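Local coordinates for protein carboxynorspermidine decarboxylase (Campylobacter jejuni subsp. jejuni 81116, PDB 3N29) that probably catalyses the pyridoxal-phosphate-dependent decarboxylation of carboxynorspermidine to norspermidine, the polyamine bound beside the cofactor in this crystal, at residues E207-L212 / V248-A253; H240-G245 / G271-W276. One frame throughout, in Å; residues are numbered along the deposited sequence.

Interaction 1: residues E207-L212 / V248-A253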
ATOM      1  N   GLU A 207       9.872  -2.657  20.928  1.00 14.55           N
ATOM      2  CA  GLU A 207      10.083  -2.360  22.321  1.00 15.27           C
ATOM      3  C   GLU A 207      11.138  -3.253  22.992  1.00 14.19           C
ATOM      4  O   GLU A 207      11.591  -4.271  22.430  1.00 11.08           O
ATOM      5  CB  GLU A 207       8.725  -2.413  23.067  1.00 16.11           C
ATOM      6  CG  GLU A 207       8.015  -0.999  23.201  1.00 21.17           C
ATOM      7  CD  GLU A 207       8.879   0.074  24.002  1.00 28.42           C
ATOM      8  OE1 GLU A 207       9.965  -0.259  24.608  1.00 27.86           O
ATOM      9  OE2 GLU A 207       8.483   1.290  24.008  1.00 32.74           O
ATOM     10  N   SER A 208      11.442  -2.846  24.232  1.00 13.19           N
ATOM     11  CA  SER A 208      12.485  -3.387  25.090  1.00 12.38           C
ATOM     12  C   SER A 208      12.026  -4.518  26.006  1.00 12.40           C
ATOM     13  O   SER A 208      10.847  -4.772  26.167  1.00 13.05           O
ATOM     14  CB  SER A 208      12.922  -2.271  26.056  1.00 12.51           C
ATOM     15  OG  SER A 208      11.777  -1.921  26.869  1.00 10.16           O
ATOM     16  N   ALA A 209      13.007  -5.146  26.656  1.00 12.89           N
ATOM     17  CA  ALA A 209      12.736  -6.221  27.599  1.00 12.51           C
ATOM     18  C   ALA A 209      12.020  -5.632  28.837  1.00 12.79           C
ATOM     19  O   ALA A 209      11.115  -6.265  29.397  1.00 12.90           O
ATOM     20  CB  ALA A 209      14.071  -6.938  28.000  1.00 11.32           C
ATOM     21  N   ASP A 210      12.419  -4.415  29.238  1.00 13.03           N
ATOM     22  CA  ASP A 210      11.691  -3.649  30.300  1.00 12.01           C
ATOM     23  C   ASP A 210      10.227  -3.432  29.976  1.00 11.23           C
ATOM     24  O   ASP A 210       9.387  -3.489  30.881  1.00 10.88           O
ATOM     25  CB  ASP A 210      12.367  -2.277  30.627  1.00 12.72           C
ATOM     26  CG  ASP A 210      13.762  -2.405  31.237  1.00 14.62           C
ATOM     27  OD1 ASP A 210      14.190  -3.523  31.647  1.00 17.06           O
ATOM     28  OD2 ASP A 210      14.474  -1.366  31.309  1.00 15.69           O
ATOM     29  N   ALA A 211       9.863  -3.160  28.702  1.00  9.83           N
ATOM     30  CA  ALA A 211       8.464  -3.001  28.348  1.00 10.40           C
ATOM     31  C   ALA A 211       7.698  -4.338  28.423  1.00 10.85           C
ATOM     32  O   ALA A 211       6.590  -4.383  28.878  1.00 11.56           O
ATOM     33  CB  ALA A 211       8.293  -2.355  26.888  1.00  7.87           C
ATOM     34  N   LEU A 212       8.296  -5.436  27.976  1.00 12.16           N
ATOM     35  CA  LEU A 212       7.650  -6.774  28.184  1.00 12.05           C
ATOM     36  C   LEU A 212       7.445  -7.070  29.704  1.00 11.84           C
ATOM     37  O   LEU A 212       6.393  -7.550  30.092  1.00 11.96           O
ATOM     38  CB  LEU A 212       8.440  -7.897  27.510  1.00 11.77           C
ATOM     39  CG  LEU A 212       8.045  -9.330  27.879  1.00 12.81           C
ATOM     40  CD1 LEU A 212       6.572  -9.524  27.452  1.00 11.47           C
ATOM     41  CD2 LEU A 212       8.939 -10.324  27.293  1.00 13.33           C
ATOM     42  N   VAL A 248      18.925  -8.679  26.206  1.00 17.38           N
ATOM     43  CA  VAL A 248      18.647 -10.056  25.880  1.00 18.19           C
ATOM     44  C   VAL A 248      18.593 -10.893  27.162  1.00 19.28           C
ATOM     45  O   VAL A 248      17.707 -11.755  27.336  1.00 18.68           O
ATOM     46  CB  VAL A 248      19.743 -10.621  24.954  1.00 18.36           C
ATOM     47  CG1 VAL A 248      19.532 -12.120  24.692  1.00 18.22           C
ATOM     48  CG2 VAL A 248      19.710  -9.877  23.599  1.00 19.56           C
ATOM     49  N   GLU A 249      19.562 -10.642  28.028  1.00 20.10           N
ATOM     50  CA  GLU A 249      19.675 -11.353  29.293  1.00 21.96           C
ATOM     51  C   GLU A 249      18.383 -11.228  30.088  1.00 20.84           C
ATOM     52  O   GLU A 249      17.914 -12.229  30.681  1.00 21.10           O
ATOM     53  CB  GLU A 249      20.825 -10.792  30.153  1.00 22.88           C
ATOM     54  CG  GLU A 249      22.227 -11.247  29.791  1.00 28.79           C
ATOM     55  CD  GLU A 249      23.302 -10.552  30.677  1.00 36.65           C
ATOM     56  OE1 GLU A 249      23.146  -9.336  30.976  1.00 40.41           O
ATOM     57  OE2 GLU A 249      24.321 -11.199  31.071  1.00 41.97           O
ATOM     58  N   LYS A 250      17.824 -10.031  30.158  1.00 19.15           N
ATOM     59  CA  LYS A 250      16.578  -9.865  30.885  1.00 19.45           C
ATOM     60  C   LYS A 250      15.391 -10.587  30.241  1.00 19.19           C
ATOM     61  O   LYS A 250      14.547 -11.133  30.952  1.00 18.42           O
ATOM     62  CB  LYS A 250      16.261  -8.390  31.009  1.00 20.64           C
ATOM     63  CG  LYS A 250      14.952  -8.095  31.647  1.00 21.49           C
ATOM     64  CD  LYS A 250      15.064  -6.790  32.315  1.00 24.17           C
ATOM     65  CE  LYS A 250      13.852  -6.459  33.071  1.00 24.91           C
ATOM     66  NZ  LYS A 250      14.199  -5.428  33.985  1.00 20.59           N
ATOM     67  N   LEU A 251      15.294 -10.563  28.897  1.00 18.45           N
ATOM     68  CA  LEU A 251      14.251 -11.305  28.212  1.00 17.62           C
ATOM     69  C   LEU A 251      14.306 -12.748  28.614  1.00 17.75           C
ATOM     70  O   LEU A 251      13.265 -13.329  28.896  1.00 17.42           O
ATOM     71  CB  LEU A 251      14.401 -11.226  26.693  1.00 17.26           C
ATOM     72  CG  LEU A 251      13.439 -12.054  25.823  1.00 19.37           C
ATOM     73  CD1 LEU A 251      11.970 -11.628  26.056  1.00 16.43           C
ATOM     74  CD2 LEU A 251      13.795 -11.860  24.283  1.00 18.39           C
ATOM     75  N   ILE A 252      15.511 -13.332  28.618  1.00 15.86           N
ATOM     76  CA  ILE A 252      15.681 -14.759  28.936  1.00 16.10           C
ATOM     77  C   ILE A 252      15.143 -15.110  30.354  1.00 16.04           C
ATOM     78  O   ILE A 252      14.311 -15.989  30.516  1.00 16.06           O
ATOM     79  CB  ILE A 252      17.151 -15.198  28.807  1.00 16.52           C
ATOM     80  CG1 ILE A 252      17.573 -15.138  27.332  1.00 18.17           C
ATOM     81  CG2 ILE A 252      17.373 -16.632  29.525  1.00 13.63           C
ATOM     82  CD1 ILE A 252      19.226 -15.010  27.067  1.00 19.24           C
ATOM     83  N   ALA A 253      15.555 -14.341  31.347  1.00 17.48           N
ATOM     84  CA  ALA A 253      15.048 -14.482  32.729  1.00 16.70           C
ATOM     85  C   ALA A 253      13.502 -14.356  32.821  1.00 17.46           C
ATOM     86  O   ALA A 253      12.834 -15.251  33.404  1.00 17.42           O
ATOM     87  CB  ALA A 253      15.761 -13.490  33.638  1.00 17.32           C
TER
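Lys250 and Asp210 meet at the solvent-facing side of two helix starts, their side chains crossing at about a right angle. The lysine chain runs extended beyond CG, with CG anti to the backbone N (chi1 176°), and its length carries it over the first turn of helix 209-223. There Lys250 NZ donates to Asp210 OD1 at 3.0 Å in a salt bridge. The ammonium group stands above the carboxylate plane, 36° out of it, and the lysine carbons CD and CE run close past the same oxygen. Glu213, three residues further along the same helix, forms a second salt bridge with NZ, so two carboxylates of one helix share the charge.

Beneath this polar lid the surfaces turn apolar. Ala209 points its methyl toward the other helix, where CB rests 3.9 Å from Lys250 CG and equally near Leu251 N; this small residue lets the backbones close to 5.3 Å between Ala209 CA and Leu251 CA. Deeper still, Leu212 and Leu251 cross at about a right angle and touch methyl to methyl, Leu212 CD2 to Leu251 CD1 at 3.5 Å. Leu251 also packs on Tyr246 and, in helix 51-68, Val64.

The start of helix 209-223 is fixed by Ser208, its N-cap, whose OG accepts from Ala211 N at 2.9 Å. Glu207 adds two bonds to the cap residue: its OE1 accepts from Ser208 N at 3.0 Å through the anti lone pair, and weakly from Ser208 OG.

Helices 209-223 and 248-262 follow barrel strands 198-200 and 232-234, and their side-by-side packing belongs to the outer helical layer of the beta/alpha-barrel of this decarboxylase family.

Interaction 2: residues H240-G245 / G271-W276. With PLP (pyridoxal-5'-phosphate), chain C; NSD (N-(3-aminopropyl)propane-1,3-diamine), chain D.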
ATOM      1  N   HIS A 240      12.217  -6.129  20.275  1.00 16.01           N
ATOM      2  CA  HIS A 240      13.210  -5.645  19.308  1.00 16.80           C
ATOM      3  C   HIS A 240      14.528  -6.317  19.699  1.00 16.19           C
ATOM      4  O   HIS A 240      15.539  -5.650  19.959  1.00 17.45           O
ATOM      5  CB  HIS A 240      13.336  -4.118  19.517  1.00 15.94           C
ATOM      6  CG  HIS A 240      13.562  -3.332  18.272  1.00 19.53           C
ATOM      7  ND1 HIS A 240      13.709  -3.907  17.033  1.00 19.01           N
ATOM      8  CD2 HIS A 240      13.582  -1.988  18.062  1.00 25.81           C
ATOM      9  CE1 HIS A 240      13.854  -2.966  16.121  1.00 20.70           C
ATOM     10  NE2 HIS A 240      13.774  -1.791  16.711  1.00 21.31           N
ATOM     11  N   ILE A 241      14.502  -7.629  19.719  1.00 15.02           N
ATOM     12  CA  ILE A 241      15.562  -8.452  20.278  1.00 14.59           C
ATOM     13  C   ILE A 241      16.899  -8.271  19.589  1.00 14.34           C
ATOM     14  O   ILE A 241      17.980  -8.396  20.221  1.00 16.13           O
ATOM     15  CB  ILE A 241      15.132  -9.941  20.229  1.00 13.49           C
ATOM     16  CG1 ILE A 241      13.942 -10.174  21.165  1.00 17.23           C
ATOM     17  CG2 ILE A 241      16.313 -10.891  20.693  1.00 12.17           C
ATOM     18  CD1 ILE A 241      13.230 -11.503  20.981  1.00 16.44           C
ATOM     19  N   THR A 242      16.857  -7.998  18.298  1.00 14.37           N
ATOM     20  CA  THR A 242      18.067  -7.946  17.516  1.00 15.88           C
ATOM     21  C   THR A 242      18.564  -6.497  17.295  1.00 16.43           C
ATOM     22  O   THR A 242      19.579  -6.285  16.647  1.00 16.50           O
ATOM     23  CB  THR A 242      17.866  -8.603  16.150  1.00 16.08           C
ATOM     24  OG1 THR A 242      16.776  -7.959  15.469  1.00 14.52           O
ATOM     25  CG2 THR A 242      17.589 -10.074  16.323  1.00 16.05           C
ATOM     26  N   LYS A 243      17.911  -5.532  17.895  1.00 17.80           N
ATOM     27  CA  LYS A 243      18.404  -4.163  17.853  1.00 20.06           C
ATOM     28  C   LYS A 243      19.527  -4.004  18.863  1.00 20.93           C
ATOM     29  O   LYS A 243      19.503  -4.573  19.981  1.00 21.78           O
ATOM     30  CB  LYS A 243      17.310  -3.163  18.174  1.00 20.79           C
ATOM     31  CG  LYS A 243      17.764  -1.677  18.123  1.00 24.40           C
ATOM     32  CD  LYS A 243      16.609  -0.739  17.866  1.00 29.33           C
ATOM     33  CE  LYS A 243      16.909   0.747  18.294  1.00 33.14           C
ATOM     34  NZ  LYS A 243      18.241   1.194  17.790  1.00 35.16           N
ATOM     35  N   LYS A 244      20.522  -3.244  18.465  1.00 21.90           N
ATOM     36  CA  LYS A 244      21.688  -3.053  19.315  1.00 24.64           C
ATOM     37  C   LYS A 244      21.215  -2.406  20.612  1.00 23.17           C
ATOM     38  O   LYS A 244      20.392  -1.495  20.606  1.00 22.30           O
ATOM     39  CB  LYS A 244      22.777  -2.224  18.571  1.00 26.15           C
ATOM     40  CG  LYS A 244      22.357  -0.818  18.136  1.00 30.51           C
ATOM     41  CD  LYS A 244      23.551   0.018  17.485  1.00 35.63           C
ATOM     42  CE  LYS A 244      23.067   1.362  16.788  1.00 38.84           C
ATOM     43  NZ  LYS A 244      22.018   1.142  15.729  1.00 39.26           N
ATOM     44  N   GLY A 245      21.698  -2.911  21.733  1.00 23.52           N
ATOM     45  CA  GLY A 245      21.272  -2.380  23.023  1.00 23.55           C
ATOM     46  C   GLY A 245      20.148  -3.162  23.714  1.00 23.73           C
ATOM     47  O   GLY A 245      19.930  -3.009  24.922  1.00 24.06           O
ATOM     48  N   GLY A 271       8.474 -10.618  14.453  1.00 18.80           N
ATOM     49  CA  GLY A 271       8.584 -10.458  13.003  1.00 18.90           C
ATOM     50  C   GLY A 271       9.757  -9.521  12.630  1.00 17.05           C
ATOM     51  O   GLY A 271      10.784  -9.935  12.048  1.00 17.71           O
ATOM     52  N   GLU A 272       9.613  -8.285  13.006  1.00 15.73           N
ATOM     53  CA  GLU A 272      10.614  -7.270  12.699  1.00 15.74           C
ATOM     54  C   GLU A 272      12.014  -7.641  13.164  1.00 14.78           C
ATOM     55  O   GLU A 272      12.954  -7.469  12.418  1.00 14.27           O
ATOM     56  CB  GLU A 272      10.197  -5.937  13.268  1.00 16.13           C
ATOM     57  CG  GLU A 272      11.195  -4.851  13.083  1.00 16.65           C
ATOM     58  CD  GLU A 272      10.637  -3.489  13.437  1.00 22.22           C
ATOM     59  OE1 GLU A 272       9.439  -3.323  13.733  1.00 26.14           O
ATOM     60  OE2 GLU A 272      11.439  -2.603  13.502  1.00 24.99           O
ATOM     61  N   ALA A 273      12.101  -8.293  14.302  1.00 14.51           N
ATOM     62  CA  ALA A 273      13.369  -8.714  14.847  1.00 14.44           C
ATOM     63  C   ALA A 273      14.129  -9.678  13.941  1.00 13.87           C
ATOM     64  O   ALA A 273      15.320  -9.667  13.909  1.00 12.82           O
ATOM     65  CB  ALA A 273      13.167  -9.321  16.182  1.00 15.45           C
ATOM     66  N   VAL A 274      13.420 -10.550  13.274  1.00 13.00           N
ATOM     67  CA  VAL A 274      14.036 -11.437  12.317  1.00 13.44           C
ATOM     68  C   VAL A 274      14.655 -10.690  11.139  1.00 13.50           C
ATOM     69  O   VAL A 274      15.734 -10.970  10.763  1.00 13.22           O
ATOM     70  CB  VAL A 274      13.051 -12.490  11.826  1.00 13.49           C
ATOM     71  CG1 VAL A 274      13.656 -13.349  10.823  1.00 14.92           C
ATOM     72  CG2 VAL A 274      12.550 -13.319  12.970  1.00 15.39           C
ATOM     73  N   GLY A 275      13.933  -9.711  10.613  1.00 12.73           N
ATOM     74  CA  GLY A 275      14.340  -8.959   9.451  1.00 13.12           C
ATOM     75  C   GLY A 275      15.146  -7.702   9.678  1.00 12.09           C
ATOM     76  O   GLY A 275      15.574  -7.097   8.757  1.00 14.75           O
ATOM     77  N   TRP A 276      15.369  -7.355  10.924  1.00 12.39           N
ATOM     78  CA  TRP A 276      15.957  -6.105  11.303  1.00 11.99           C
ATOM     79  C   TRP A 276      17.369  -5.968  10.767  1.00 12.75           C
ATOM     80  O   TRP A 276      18.234  -6.726  11.105  1.00 10.44           O
ATOM     81  CB  TRP A 276      15.954  -5.962  12.848  1.00 14.27           C
ATOM     82  CG  TRP A 276      16.614  -4.747  13.351  1.00 13.59           C
ATOM     83  CD1 TRP A 276      17.850  -4.654  13.869  1.00 16.62           C
ATOM     84  CD2 TRP A 276      16.091  -3.434  13.354  1.00 15.96           C
ATOM     85  NE1 TRP A 276      18.140  -3.383  14.186  1.00 13.22           N
ATOM     86  CE2 TRP A 276      17.064  -2.606  13.887  1.00 12.84           C
ATOM     87  CE3 TRP A 276      14.891  -2.871  12.939  1.00 15.51           C
ATOM     88  CZ2 TRP A 276      16.876  -1.252  14.019  1.00 16.33           C
ATOM     89  CZ3 TRP A 276      14.708  -1.542  13.081  1.00 18.97           C
ATOM     90  CH2 TRP A 276      15.690  -0.745  13.621  1.00 14.84           C
TER
HETATM   91  N1  PLP C1001       2.128 -11.512  16.747  1.00 27.08           N
HETATM   92  C2  PLP C1001       0.997 -10.813  16.429  1.00 29.00           C
HETATM   93  C2A PLP C1001      -0.350 -11.315  16.883  1.00 29.00           C
HETATM   94  C3  PLP C1001       1.131  -9.641  15.622  1.00 31.73           C
HETATM   95  O3  PLP C1001      -0.009  -8.917  15.269  1.00 32.97           O
HETATM   96  C4  PLP C1001       2.398  -9.211  15.182  1.00 31.03           C
HETATM   97  C4A PLP C1001       2.510  -7.982  14.289  1.00 32.06           C
HETATM   98  C5  PLP C1001       3.544  -9.920  15.574  1.00 27.80           C
HETATM   99  C6  PLP C1001       3.365 -11.076  16.362  1.00 24.71           C
HETATM  100  C5A PLP C1001       4.930  -9.499  15.143  1.00 25.19           C
HETATM  101  O4P PLP C1001       5.200  -8.163  15.487  1.00 19.83           O
HETATM  102  P   PLP C1001       6.608  -7.500  15.238  1.00 24.37           P
HETATM  103  O1P PLP C1001       6.921  -7.695  13.766  1.00 21.88           O
HETATM  104  O2P PLP C1001       7.643  -8.256  16.106  1.00 23.11           O
HETATM  105  O3P PLP C1001       6.548  -6.114  15.697  1.00 21.52           O
HETATM  106  C1  NSD D1002       5.787  -3.878  13.618  1.00 57.70           C
HETATM  107  N1  NSD D1002       7.008  -3.704  14.350  1.00 56.76           N
HETATM  108  C2  NSD D1002       4.641  -3.123  14.204  1.00 60.03           C
HETATM  109  N2  NSD D1002       2.816  -3.376  12.683  1.00 61.40           N
HETATM  110  C3  NSD D1002       3.315  -3.669  13.812  1.00 62.11           C
HETATM  111  N3  NSD D1002       3.925  -1.872   8.719  1.00 52.57           N
HETATM  112  C4  NSD D1002       3.327  -2.618  11.806  1.00 57.55           C
HETATM  113  C5  NSD D1002       2.526  -2.462  10.544  1.00 56.37           C
HETATM  114  C6  NSD D1002       3.041  -1.326   9.697  1.00 54.98           C
HETATM  115  O   HOH W   1      20.556  -2.350  15.625  1.00 24.34           O
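His240 and Trp276 form an edge-to-face aromatic pair where two loops of the beta/alpha-barrel meet: segment 240-245 comes after strand 232-234, while segment 271-276, with the short helix 272-275, comes after strand 265-268. The imidazole stands its CE1 edge on the indole six-membered ring, planes at 75° and centroids 4.4 Å apart. Lys243 CB covers one face of the imidazole over its centre, while Lys243 CD lies against Trp276 CZ2. With CG anti to the backbone N (chi1 176°), the indole reaches Lys243 and His240 together.

Hydrogen bonding across the contact centres on Thr242, within the type I turn from His240 to Lys243. Its OG1 donates to Ala273 O at 2.7 Å, in the carbonyl plane and on a lone pair, and also brushes Trp276 CB. Ala273 CB points toward the turn, with Thr242 OG1 and Ile241 N its nearest partners there. A water accepts from both Trp276 NE1 and Lys244 N, linking the indole edge to the backbone just after the turn.

Ligand contacts gather at the other end of 271-276. The phosphate of pyridoxal phosphate is gripped by consecutive backbone amides, Gly271 N to O2P in a nearly straight bond (178°) and Glu272 N to O1P; Gly238 N and Tyr378 OH add further bonds to the cofactor. The extended Glu272 side chain sends its two oxygens different ways: OE2 lies 3.6 Å from His240 CE1, whereas OE1 accepts a short hydrogen bond, 2.5 Å, from norspermidine N1.

From the N terminus the chain meets 207-212, then 240-245, 248-253 and 271-276, so the segments alternate and the two contacts cross. Interaction 1 closes a loop through barrel strand 232-234, joining helix 209-223 to helix 248-262; interaction 2 closes another through helix 248-262 and strand 265-268, bringing the loop ahead of that helix onto the phosphate-binding start of helix 272-275. They also touch directly: Glu207 O and His240 N lie 2.9 Å apart, a probable hydrogen bond, and Leu251 CD2 packs on Ile241 CD1 at 3.4 Å. The outer helices are thereby tied, through 240-245, to the cofactor end of the barrel.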